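Local structure of acetylxylan esterase (Geobacillus stearothermophilus, 5BN1) at residues 131-136 with 160-165; 156-161 with 167-172. The protein removes acetyl side groups from the xylose units of xylan and xylo-oligosaccharides, acting as a serine esterase in the breakdown of plant biomass. The protein carries 1 engineered substitution. One frame throughout, in Å; residues are numbered along the deposited sequence.

Contact 1. Residues 131-136 with 160-165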
ATOM      1  N   ILE A 131      33.238 -27.239  -8.106  1.00 18.20           N
ATOM      2  CA  ILE A 131      32.705 -26.536  -6.908  1.00 18.36           C
ATOM      3  C   ILE A 131      33.618 -25.419  -6.658  1.00 17.25           C
ATOM      4  O   ILE A 131      34.846 -25.485  -6.677  1.00 17.86           O
ATOM      5  CB  ILE A 131      32.641 -27.484  -5.720  1.00 17.99           C
ATOM      6  CG1 ILE A 131      31.550 -28.520  -5.985  1.00 21.98           C
ATOM      7  CG2 ILE A 131      32.351 -26.680  -4.416  1.00 19.93           C
ATOM      8  CD1 ILE A 131      31.495 -29.607  -4.929  1.00 24.86           C
ATOM      9  N   ILE A 132      33.014 -24.214  -6.302  1.00 14.66           N
ATOM     10  CA  ILE A 132      33.763 -23.117  -5.879  1.00 14.48           C
ATOM     11  C   ILE A 132      33.391 -22.746  -4.425  1.00 15.51           C
ATOM     12  O   ILE A 132      32.225 -22.574  -4.165  1.00 17.02           O
ATOM     13  CB  ILE A 132      33.459 -21.798  -6.709  1.00 15.95           C
ATOM     14  CG1 ILE A 132      33.644 -22.098  -8.214  1.00 18.68           C
ATOM     15  CG2 ILE A 132      34.400 -20.700  -6.298  1.00 17.41           C
ATOM     16  CD1 ILE A 132      32.460 -21.949  -9.076  1.00 23.27           C
ATOM     17  N   LEU A 133      34.341 -22.866  -3.508  1.00 14.43           N
ATOM     18  CA  LEU A 133      34.106 -22.573  -2.110  1.00 15.07           C
ATOM     19  C   LEU A 133      34.640 -21.207  -1.874  1.00 13.62           C
ATOM     20  O   LEU A 133      35.789 -20.865  -1.907  1.00 14.79           O
ATOM     21  CB  LEU A 133      34.900 -23.607  -1.224  1.00 15.75           C
ATOM     22  CG  LEU A 133      34.160 -24.907  -1.276  1.00 16.70           C
ATOM     23  CD1 LEU A 133      35.065 -25.953  -0.603  1.00 18.81           C
ATOM     24  CD2 LEU A 133      32.905 -24.916  -0.485  1.00 24.47           C
ATOM     25  N   MET A 134      33.662 -20.320  -1.457  1.00 14.41           N
ATOM     26  CA  MET A 134      34.037 -19.013  -1.025  1.00 15.05           C
ATOM     27  C   MET A 134      33.965 -18.900   0.469  1.00 12.27           C
ATOM     28  O   MET A 134      33.043 -19.352   1.087  1.00 14.20           O
ATOM     29  CB  MET A 134      32.987 -18.001  -1.571  1.00 14.69           C
ATOM     30  CG  MET A 134      32.803 -18.026  -3.062  1.00 14.62           C
ATOM     31  SD  MET A 134      31.468 -16.866  -3.756  1.00 17.15           S
ATOM     32  CE  MET A 134      32.270 -15.325  -3.371  1.00 20.02           C
ATOM     33  N   THR A 135      34.945 -18.299   1.053  1.00 11.92           N
ATOM     34  CA  THR A 135      34.984 -18.138   2.529  1.00 11.61           C
ATOM     35  C   THR A 135      33.855 -17.179   2.941  1.00 11.90           C
ATOM     36  O   THR A 135      33.490 -16.306   2.120  1.00 11.70           O
ATOM     37  CB  THR A 135      36.271 -17.565   3.120  1.00 13.29           C
ATOM     38  OG1 THR A 135      36.588 -16.245   2.600  1.00 13.32           O
ATOM     39  CG2 THR A 135      37.475 -18.449   2.699  1.00 14.17           C
ATOM     40  N   PRO A 136      33.278 -17.371   4.093  1.00 12.06           N
ATOM     41  CA  PRO A 136      32.601 -16.211   4.728  1.00 11.74           C
ATOM     42  C   PRO A 136      33.613 -15.109   4.932  1.00 12.09           C
ATOM     43  O   PRO A 136      34.853 -15.175   4.768  1.00 11.40           O
ATOM     44  CB  PRO A 136      32.029 -16.851   5.970  1.00 11.97           C
ATOM     45  CG  PRO A 136      33.153 -17.789   6.461  1.00 12.34           C
ATOM     46  CD  PRO A 136      33.525 -18.424   5.158  1.00 12.41           C
ATOM     47  N   GLN A 160      40.572 -25.421   3.811  1.00 19.82           N
ATOM     48  CA  GLN A 160      41.050 -26.836   3.915  1.00 21.14           C
ATOM     49  C   GLN A 160      40.139 -27.817   3.279  1.00 21.63           C
ATOM     50  O   GLN A 160      40.670 -28.781   2.581  1.00 26.08           O
ATOM     51  CB  GLN A 160      41.390 -27.062   5.374  1.00 20.73           C
ATOM     52  CG  GLN A 160      42.539 -26.253   5.998  1.00 22.70           C
ATOM     53  CD  GLN A 160      44.063 -25.948   5.387  1.00 40.64           C
ATOM     54  OE1 GLN A 160      44.372 -26.084   4.168  1.00 38.69           O
ATOM     55  NE2 GLN A 160      44.966 -25.348   6.282  1.00 41.47           N
ATOM     56  N   ILE A 161      38.854 -27.634   3.308  1.00 18.80           N
ATOM     57  CA  ILE A 161      37.870 -28.409   2.591  1.00 17.80           C
ATOM     58  C   ILE A 161      38.204 -28.256   1.077  1.00 21.19           C
ATOM     59  O   ILE A 161      38.138 -29.213   0.290  1.00 19.60           O
ATOM     60  CB  ILE A 161      36.420 -28.181   2.944  1.00 20.22           C
ATOM     61  CG1 ILE A 161      36.087 -28.583   4.456  1.00 19.78           C
ATOM     62  CG2 ILE A 161      35.515 -28.913   2.014  1.00 20.71           C
ATOM     63  CD1 ILE A 161      34.789 -28.142   4.937  1.00 22.37           C
ATOM     64  N   ALA A 162      38.396 -27.038   0.617  1.00 17.46           N
ATOM     65  CA  ALA A 162      38.612 -26.846  -0.808  1.00 19.05           C
ATOM     66  C   ALA A 162      39.920 -27.587  -1.268  1.00 20.75           C
ATOM     67  O   ALA A 162      39.920 -28.179  -2.314  1.00 22.72           O
ATOM     68  CB  ALA A 162      38.716 -25.379  -1.175  1.00 20.53           C
ATOM     69  N   GLU A 163      40.945 -27.492  -0.459  1.00 24.80           N
ATOM     70  CA  GLU A 163      42.300 -28.157  -0.761  1.00 28.81           C
ATOM     71  C   GLU A 163      42.110 -29.653  -0.882  1.00 32.23           C
ATOM     72  O   GLU A 163      42.463 -30.286  -1.918  1.00 32.52           O
ATOM     73  CB  GLU A 163      43.264 -27.795   0.304  1.00 31.09           C
ATOM     74  CG  GLU A 163      44.112 -26.631  -0.197  1.00 43.64           C
ATOM     75  CD  GLU A 163      44.829 -25.841   0.889  1.00 50.16           C
ATOM     76  OE1 GLU A 163      45.153 -24.628   0.698  1.00 49.69           O
ATOM     77  OE2 GLU A 163      45.087 -26.454   1.943  1.00 57.07           O
ATOM     78  N   GLU A 164      41.448 -30.200   0.075  1.00 27.02           N
ATOM     79  CA  GLU A 164      41.157 -31.649   0.113  1.00 33.85           C
ATOM     80  C   GLU A 164      40.311 -32.201  -0.991  1.00 34.96           C
ATOM     81  O   GLU A 164      40.565 -33.322  -1.472  1.00 30.29           O
ATOM     82  CB  GLU A 164      40.566 -31.871   1.467  1.00 34.57           C
ATOM     83  CG  GLU A 164      39.784 -33.042   1.896  1.00 42.05           C
ATOM     84  CD  GLU A 164      39.179 -32.745   3.313  1.00 58.73           C
ATOM     85  OE1 GLU A 164      39.609 -31.667   3.982  1.00 39.67           O
ATOM     86  OE2 GLU A 164      38.252 -33.562   3.690  1.00 42.77           O
ATOM     87  N   THR A 165      39.357 -31.418  -1.482  1.00 25.78           N
ATOM     88  CA  THR A 165      38.353 -31.825  -2.461  1.00 22.84           C
ATOM     89  C   THR A 165      38.712 -31.307  -3.859  1.00 23.20           C
ATOM     90  O   THR A 165      37.934 -31.531  -4.776  1.00 28.37           O
ATOM     91  CB  THR A 165      36.957 -31.403  -2.048  1.00 27.63           C
ATOM     92  OG1 THR A 165      36.928 -29.950  -2.006  1.00 22.41           O
ATOM     93  CG2 THR A 165      36.536 -31.987  -0.690  1.00 25.65           C
TER

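Contact 2. Residues 156-161 with 167-172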
ATOM      1  N   ARG A 156      39.328 -20.758   7.548  1.00 15.17           N
ATOM      2  CA  ARG A 156      40.398 -21.840   7.522  1.00 14.88           C
ATOM      3  C   ARG A 156      39.753 -23.141   7.190  1.00 15.71           C
ATOM      4  O   ARG A 156      40.284 -23.959   6.370  1.00 15.68           O
ATOM      5  CB  ARG A 156      41.180 -21.891   8.788  1.00 15.36           C
ATOM      6  CG  ARG A 156      42.060 -20.773   9.030  1.00 16.52           C
ATOM      7  CD  ARG A 156      43.157 -21.024  10.045  1.00 17.91           C
ATOM      8  NE  ARG A 156      42.661 -21.200  11.410  1.00 15.75           N
ATOM      9  CZ  ARG A 156      42.398 -20.255  12.251  1.00 16.31           C
ATOM     10  NH1 ARG A 156      42.419 -18.955  11.918  1.00 19.02           N
ATOM     11  NH2 ARG A 156      41.967 -20.540  13.465  1.00 15.65           N
ATOM     12  N   VAL A 157      38.586 -23.476   7.754  1.00 14.09           N
ATOM     13  CA  VAL A 157      37.830 -24.660   7.394  1.00 15.74           C
ATOM     14  C   VAL A 157      37.529 -24.742   5.969  1.00 16.82           C
ATOM     15  O   VAL A 157      37.670 -25.737   5.284  1.00 16.07           O
ATOM     16  CB  VAL A 157      36.580 -24.906   8.287  1.00 16.23           C
ATOM     17  CG1 VAL A 157      35.621 -25.887   7.646  1.00 19.25           C
ATOM     18  CG2 VAL A 157      36.993 -25.206   9.758  1.00 18.89           C
ATOM     19  N   VAL A 158      36.957 -23.643   5.411  1.00 14.37           N
ATOM     20  CA  VAL A 158      36.641 -23.616   4.018  1.00 14.46           C
ATOM     21  C   VAL A 158      37.871 -23.954   3.102  1.00 13.95           C
ATOM     22  O   VAL A 158      37.683 -24.705   2.134  1.00 16.20           O
ATOM     23  CB  VAL A 158      35.977 -22.250   3.703  1.00 14.22           C
ATOM     24  CG1 VAL A 158      35.696 -22.179   2.209  1.00 15.04           C
ATOM     25  CG2 VAL A 158      34.634 -22.106   4.466  1.00 15.13           C
ATOM     26  N   LYS A 159      38.948 -23.306   3.387  1.00 15.46           N
ATOM     27  CA  LYS A 159      40.244 -23.342   2.633  1.00 14.78           C
ATOM     28  C   LYS A 159      40.704 -24.839   2.646  1.00 16.58           C
ATOM     29  O   LYS A 159      40.973 -25.413   1.572  1.00 18.52           O
ATOM     30  CB  LYS A 159      41.227 -22.446   3.175  1.00 17.24           C
ATOM     31  CG  LYS A 159      42.534 -22.439   2.304  1.00 20.69           C
ATOM     32  CD  LYS A 159      43.420 -21.299   2.647  1.00 24.61           C
ATOM     33  CE  LYS A 159      44.505 -21.113   1.521  1.00 32.98           C
ATOM     34  NZ  LYS A 159      45.342 -20.012   1.961  1.00 33.98           N
ATOM     35  N   GLN A 160      40.572 -25.421   3.811  1.00 19.82           N
ATOM     36  CA  GLN A 160      41.050 -26.836   3.915  1.00 21.14           C
ATOM     37  C   GLN A 160      40.139 -27.817   3.279  1.00 21.63           C
ATOM     38  O   GLN A 160      40.670 -28.781   2.581  1.00 26.08           O
ATOM     39  CB  GLN A 160      41.390 -27.062   5.374  1.00 20.73           C
ATOM     40  CG  GLN A 160      42.539 -26.253   5.998  1.00 22.70           C
ATOM     41  CD  GLN A 160      44.063 -25.948   5.387  1.00 40.64           C
ATOM     42  OE1 GLN A 160      44.372 -26.084   4.168  1.00 38.69           O
ATOM     43  NE2 GLN A 160      44.966 -25.348   6.282  1.00 41.47           N
ATOM     44  N   ILE A 161      38.854 -27.634   3.308  1.00 18.80           N
ATOM     45  CA  ILE A 161      37.870 -28.409   2.591  1.00 17.80           C
ATOM     46  C   ILE A 161      38.204 -28.256   1.077  1.00 21.19           C
ATOM     47  O   ILE A 161      38.138 -29.213   0.290  1.00 19.60           O
ATOM     48  CB  ILE A 161      36.420 -28.181   2.944  1.00 20.22           C
ATOM     49  CG1 ILE A 161      36.087 -28.583   4.456  1.00 19.78           C
ATOM     50  CG2 ILE A 161      35.515 -28.913   2.014  1.00 20.71           C
ATOM     51  CD1 ILE A 161      34.789 -28.142   4.937  1.00 22.37           C
ATOM     52  N   SER A 167      38.567 -28.357  -4.868  1.00 24.91           N
ATOM     53  CA  SER A 167      37.572 -27.340  -5.313  1.00 24.35           C
ATOM     54  C   SER A 167      38.305 -26.040  -5.571  1.00 20.74           C
ATOM     55  O   SER A 167      39.347 -25.732  -5.030  1.00 20.92           O
ATOM     56  CB  SER A 167      36.622 -27.160  -4.148  1.00 21.58           C
ATOM     57  OG  SER A 167      35.801 -28.281  -3.893  1.00 21.20           O
ATOM     58  N   LEU A 168      37.695 -25.165  -6.363  1.00 17.64           N
ATOM     59  CA  LEU A 168      38.211 -23.832  -6.491  1.00 16.69           C
ATOM     60  C   LEU A 168      37.859 -23.086  -5.144  1.00 17.24           C
ATOM     61  O   LEU A 168      37.019 -23.508  -4.394  1.00 17.00           O
ATOM     62  CB  LEU A 168      37.517 -23.094  -7.663  1.00 19.44           C
ATOM     63  CG  LEU A 168      37.831 -23.670  -9.074  1.00 20.36           C
ATOM     64  CD1 LEU A 168      37.088 -22.867 -10.160  1.00 22.75           C
ATOM     65  CD2 LEU A 168      39.300 -23.609  -9.250  1.00 25.95           C
ATOM     66  N   PHE A 169      38.559 -22.031  -4.936  1.00 16.55           N
ATOM     67  CA  PHE A 169      38.598 -21.372  -3.604  1.00 16.47           C
ATOM     68  C   PHE A 169      38.735 -19.883  -3.720  1.00 16.41           C
ATOM     69  O   PHE A 169      39.667 -19.338  -4.370  1.00 16.07           O
ATOM     70  CB  PHE A 169      39.763 -21.924  -2.773  1.00 17.03           C
ATOM     71  CG  PHE A 169      40.000 -21.207  -1.472  1.00 15.26           C
ATOM     72  CD1 PHE A 169      39.016 -21.340  -0.487  1.00 14.94           C
ATOM     73  CD2 PHE A 169      41.010 -20.365  -1.249  1.00 14.92           C
ATOM     74  CE1 PHE A 169      39.207 -20.652   0.711  1.00 14.75           C
ATOM     75  CE2 PHE A 169      41.236 -19.655  -0.041  1.00 15.83           C
ATOM     76  CZ  PHE A 169      40.254 -19.824   0.962  1.00 13.51           C
ATOM     77  N   VAL A 170      37.787 -19.119  -3.079  1.00 16.39           N
ATOM     78  CA  VAL A 170      37.894 -17.704  -3.028  1.00 16.22           C
ATOM     79  C   VAL A 170      37.994 -17.236  -1.582  1.00 15.42           C
ATOM     80  O   VAL A 170      37.036 -17.453  -0.802  1.00 15.55           O
ATOM     81  CB  VAL A 170      36.597 -17.088  -3.665  1.00 15.64           C
ATOM     82  CG1 VAL A 170      36.736 -15.541  -3.690  1.00 14.74           C
ATOM     83  CG2 VAL A 170      36.331 -17.654  -5.028  1.00 17.09           C
ATOM     84  N   ASP A 171      39.051 -16.546  -1.275  1.00 14.07           N
ATOM     85  CA  ASP A 171      39.305 -15.979   0.019  1.00 14.48           C
ATOM     86  C   ASP A 171      38.683 -14.537   0.022  1.00 13.81           C
ATOM     87  O   ASP A 171      39.344 -13.574  -0.305  1.00 14.38           O
ATOM     88  CB  ASP A 171      40.749 -15.952   0.401  1.00 16.36           C
ATOM     89  CG  ASP A 171      40.982 -15.560   1.785  1.00 16.17           C
ATOM     90  OD1 ASP A 171      40.043 -14.999   2.528  1.00 14.09           O
ATOM     91  OD2 ASP A 171      42.101 -15.815   2.390  1.00 20.49           O
ATOM     92  N   THR A 172      37.423 -14.488   0.448  1.00 12.84           N
ATOM     93  CA  THR A 172      36.700 -13.157   0.420  1.00 12.32           C
ATOM     94  C   THR A 172      37.237 -12.319   1.489  1.00 13.26           C
ATOM     95  O   THR A 172      37.199 -11.104   1.443  1.00 13.48           O
ATOM     96  CB  THR A 172      35.196 -13.390   0.527  1.00 11.12           C
ATOM     97  OG1 THR A 172      34.941 -14.042   1.777  1.00 12.73           O
ATOM     98  CG2 THR A 172      34.656 -14.166  -0.606  1.00 12.60           C
TER
HETATM   99  O   HOH W   1      43.936 -17.179   0.995  1.00 38.63           O

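Contact 1. Residues 131-136 with 160-165
The peptide group joining Ile161 to Ala162 presents one flat face to Leu133, whose CD1 methyl sits above that face, 3.7 Å from Ala162 N. On this same side Thr165 OG1 bends back to Ile161 O, whereas the backbone N of Thr165 reaches the oxygen from the opposite face. The arrangement belongs to a beta-alpha-beta crossover of the SGNH hydrolase fold: strand 130-134 of the parallel sheet is covered by the last turns of helix 146-165. The contact is small, about 108 Å² in all, and its side-chain contacts are all apolar. Leu133 meets the helix through one branch, CD1, which packs 3.7 Å from Ala162 CB and, on the face of the peptide it already covers, 4.0 Å from Ile161 CG2. With chi2 at 171° CD1 lies anti to the leucine CA, which extends this methyl outward from the strand to the helix backbone. The alanine is short enough for the methyl to rest against main-chain atoms, and the nearest CA atoms, those of Leu133 and Ala162, are 6.3 Å apart. Val121 of helix 110-124 also packs against Leu133 and Thr165, while Phe169 of the neighbouring strand touches Ala162, so the contact is enclosed from several directions. Two donors of Thr165 grip a single carbonyl oxygen: Thr165 OG1 donates to Ile161 O at 2.7 Å, and Thr165 N at 3.1 Å.

Contact 2. Residues 156-161 with 167-172
Lys159 and Phe169 form the tight part of this contact, where helix 146-165 lies on the edge strand 168-170 of the sheet. The aliphatic stem of the lysine runs across one face of the phenylalanine ring: CG makes a CH-pi contact 4.0 Å from the centroid and 23° off the ring normal, and the helix backbone is close too, with Lys159 CA 3.5 Å from Phe169 CE1. With CG anti to the backbone N (chi1 -176°) and the rest of the chain extended, CB, CG, CD and CE follow the ring from CE1 round to CE2. Val158 CG1 meets the rim instead, 4.1 Å from Phe169 CE1, and the face turned from the lysine looks onto Asp171 N. Were Phe169 an alanine, the lysine stem would probably lose the surface it lies on and a gap would open between helix and strand. The polar side is looser. Here the lysine tip reaches beyond the ring, and a water in the ring plane at its edge donates to Asp171 OD2 at 2.7 Å but accepts only a weak bond from Lys159 NZ at 3.3 Å. Asp171 OD1 meanwhile caps helix 172-180 through Ala174 N. With NZ and OD2 5.3 Å apart and one leg of the water bridge weak, any attraction between the opposite charges is likely to be modest, and apolar packing on the ring probably holds the contact together.

In the fold
From the N terminus the chain passes along strand 130-134, leaves the sheet through a loop, and returns along helix 146-165, whose final turns close contact 1 over 23 intervening residues. Contact 2 starts within that span, at 156-161, and ends beyond it at 167-172, with just five residues between its segments; the two closures therefore cross and share Gln160 and Ile161. Together they fasten both strands of one beta-alpha-beta unit to the helix that connects them. Their strands are parallel neighbours, joined by backbone bonds such as Leu168 N to Ile131 O, and past the strand ends Thr172 OG1 bonds to Thr135 O, tying the start of helix 172-180 to the loop after strand 130-134.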